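Local coordinates for protein archease, possible chaperone (Thermotoga maritima, PDB 1J5U) that probably activates the tRNA-splicing ligase complex by promoting guanylylation of its catalytic subunit RtcB, and binds calcium, at residues T53-K58 with T99-R104. Sequence-based numbering, arbitrary orientation.
Sequences TEEKEK and TFRKIR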
# COMPACT_ATOMS: atom_id res chain seq x y z
N THR A 53 -11.44 -5.80 -16.17
CA THR A 53 -11.52 -7.20 -15.80
C THR A 53 -10.26 -8.04 -15.96
O THR A 53 -10.10 -9.04 -15.27
CB THR A 53 -12.63 -7.90 -16.58
OG1 THR A 53 -12.30 -7.85 -17.97
CG2 THR A 53 -13.96 -7.19 -16.36
N GLU A 54 -9.38 -7.64 -16.87
CA GLU A 54 -8.15 -8.39 -17.13
C GLU A 54 -7.32 -8.54 -15.86
O GLU A 54 -7.15 -7.58 -15.10
CB GLU A 54 -7.35 -7.71 -18.24
CG GLU A 54 -6.04 -8.38 -18.56
CD GLU A 54 -5.28 -7.69 -19.68
OE1 GLU A 54 -5.39 -6.45 -19.83
OE2 GLU A 54 -4.54 -8.39 -20.41
N GLU A 55 -6.82 -9.75 -15.63
CA GLU A 55 -6.03 -10.03 -14.44
C GLU A 55 -4.59 -10.42 -14.70
O GLU A 55 -4.21 -10.78 -15.82
CB GLU A 55 -6.72 -11.12 -13.62
CG GLU A 55 -8.03 -10.69 -12.99
CD GLU A 55 -8.78 -11.85 -12.36
OE1 GLU A 55 -8.14 -12.88 -12.06
OE2 GLU A 55 -10.00 -11.74 -12.17
N LYS A 56 -3.79 -10.36 -13.65
CA LYS A 56 -2.38 -10.68 -13.70
C LYS A 56 -2.00 -11.04 -12.26
O LYS A 56 -2.56 -10.47 -11.31
CB LYS A 56 -1.63 -9.44 -14.18
CG LYS A 56 -0.18 -9.35 -13.84
CD LYS A 56 0.42 -8.11 -14.48
CE LYS A 56 1.47 -7.49 -13.56
NZ LYS A 56 2.48 -6.71 -14.32
N GLU A 57 -1.06 -11.97 -12.07
CA GLU A 57 -0.70 -12.33 -10.71
C GLU A 57 0.81 -12.39 -10.45
O GLU A 57 1.60 -12.73 -11.33
CB GLU A 57 -1.36 -13.67 -10.34
CG GLU A 57 -2.85 -13.69 -10.56
CD GLU A 57 -3.49 -15.04 -10.28
OE1 GLU A 57 -2.98 -16.09 -10.72
OE2 GLU A 57 -4.54 -15.04 -9.62
N LYS A 58 1.19 -12.09 -9.21
CA LYS A 58 2.59 -12.12 -8.78
C LYS A 58 2.63 -12.72 -7.39
O LYS A 58 1.63 -12.69 -6.66
CB LYS A 58 3.19 -10.71 -8.75
CG LYS A 58 3.18 -10.01 -10.09
CD LYS A 58 3.74 -8.60 -9.98
CE LYS A 58 5.24 -8.61 -9.72
NZ LYS A 58 5.80 -7.20 -9.74
N THR A 99 -3.48 -11.13 -6.92
CA THR A 99 -4.09 -10.99 -8.23
C THR A 99 -4.30 -9.49 -8.45
O THR A 99 -4.91 -8.81 -7.61
CB THR A 99 -5.47 -11.68 -8.29
OG1 THR A 99 -5.36 -13.06 -7.89
CG2 THR A 99 -6.02 -11.63 -9.74
N PHE A 100 -3.76 -8.98 -9.54
CA PHE A 100 -3.92 -7.58 -9.91
C PHE A 100 -5.00 -7.50 -10.99
O PHE A 100 -5.26 -8.49 -11.69
CB PHE A 100 -2.63 -7.01 -10.49
CG PHE A 100 -1.49 -6.95 -9.52
CD1 PHE A 100 -0.75 -8.09 -9.22
CD2 PHE A 100 -1.14 -5.74 -8.94
CE1 PHE A 100 0.33 -8.03 -8.35
CE2 PHE A 100 -0.06 -5.66 -8.06
CZ PHE A 100 0.68 -6.81 -7.76
N ARG A 101 -5.65 -6.35 -11.10
CA ARG A 101 -6.64 -6.13 -12.16
C ARG A 101 -6.21 -4.88 -12.92
O ARG A 101 -5.61 -3.96 -12.35
CB ARG A 101 -8.06 -6.00 -11.60
CG ARG A 101 -8.74 -7.37 -11.45
CD ARG A 101 -10.13 -7.27 -10.84
NE ARG A 101 -11.06 -6.54 -11.70
CZ ARG A 101 -12.34 -6.30 -11.40
NH1 ARG A 101 -12.85 -6.74 -10.25
NH2 ARG A 101 -13.10 -5.62 -12.24
N LYS A 102 -6.48 -4.87 -14.23
CA LYS A 102 -6.11 -3.75 -15.06
C LYS A 102 -6.89 -2.53 -14.62
O LYS A 102 -8.08 -2.61 -14.36
CB LYS A 102 -6.41 -4.05 -16.54
CG LYS A 102 -5.80 -3.07 -17.49
CD LYS A 102 -4.27 -3.12 -17.40
CE LYS A 102 -3.65 -1.98 -18.22
NZ LYS A 102 -2.17 -2.00 -18.17
N ILE A 103 -6.20 -1.41 -14.53
CA ILE A 103 -6.82 -0.16 -14.11
C ILE A 103 -7.58 0.46 -15.28
O ILE A 103 -6.98 0.74 -16.32
CB ILE A 103 -5.75 0.82 -13.63
CG1 ILE A 103 -5.12 0.26 -12.35
CG2 ILE A 103 -6.32 2.22 -13.48
CD1 ILE A 103 -3.93 1.08 -11.85
N ARG A 104 -8.88 0.65 -15.13
CA ARG A 104 -9.65 1.28 -16.20
C ARG A 104 -9.30 2.77 -16.14
O ARG A 104 -8.83 3.35 -17.12
CB ARG A 104 -11.15 1.09 -15.99
CG ARG A 104 -11.98 1.51 -17.20
CD ARG A 104 -13.47 1.40 -16.92
NE ARG A 104 -13.84 0.05 -16.52
CZ ARG A 104 -14.98 -0.26 -15.91
NH1 ARG A 104 -15.86 0.70 -15.62
NH2 ARG A 104 -15.24 -1.52 -15.57
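Lys56 and Phe100 form the hydrogen-bonded pair at the heart of this antiparallel strand contact. Phe100 N reaches Lys56 O at 2.6 Å with an N-H...O angle of 169°, whereas the return bond from Lys56 N to Phe100 O is longer, 3.1 Å, and its donor sits above the carbonyl plane. A third backbone bond, Lys102 N to Glu54 O, extends the pairing to the corner of the chain at Thr53. Phe100 is buried: Lys56 O lies in plane at the edge of its ring, CE1 packs 3.8 Å from Lys58 CD, and Trp76 of helix 66-81 meets the ring nearly perpendicularly. With chi1 at -60°, Lys58 has CG beside its own backbone N, and its CB, CG and CD all line CE1. Lys56 NZ forms a salt bridge with Glu79, and Lys58 NZ with Glu79 and Asp75, tying the strand to helix 66-81.

On the face bearing Glu55, Glu57, Thr99 and Arg101, Thr99 is buried and touches Trp87, but the two glutamates are exposed, and theirs is the solvent side. There Glu57 runs alongside Thr99 and takes a hydrogen bond from its hydroxyl, OG1 to OE2 2.8 Å, on the anti side of the carboxylate and 18° out of its plane. Glu55 meets Arg101 through methylenes, CG to CG 3.7 Å; its OE2 remains 5.3 Å from Arg101 NE, which instead bonds Asp52 O. The cross-strand contact thus relies on backbone bonds and apolar packing, with one hydroxyl-carboxylate bond, while the separated charges of Glu55 and Arg101 probably add only diffuse attraction.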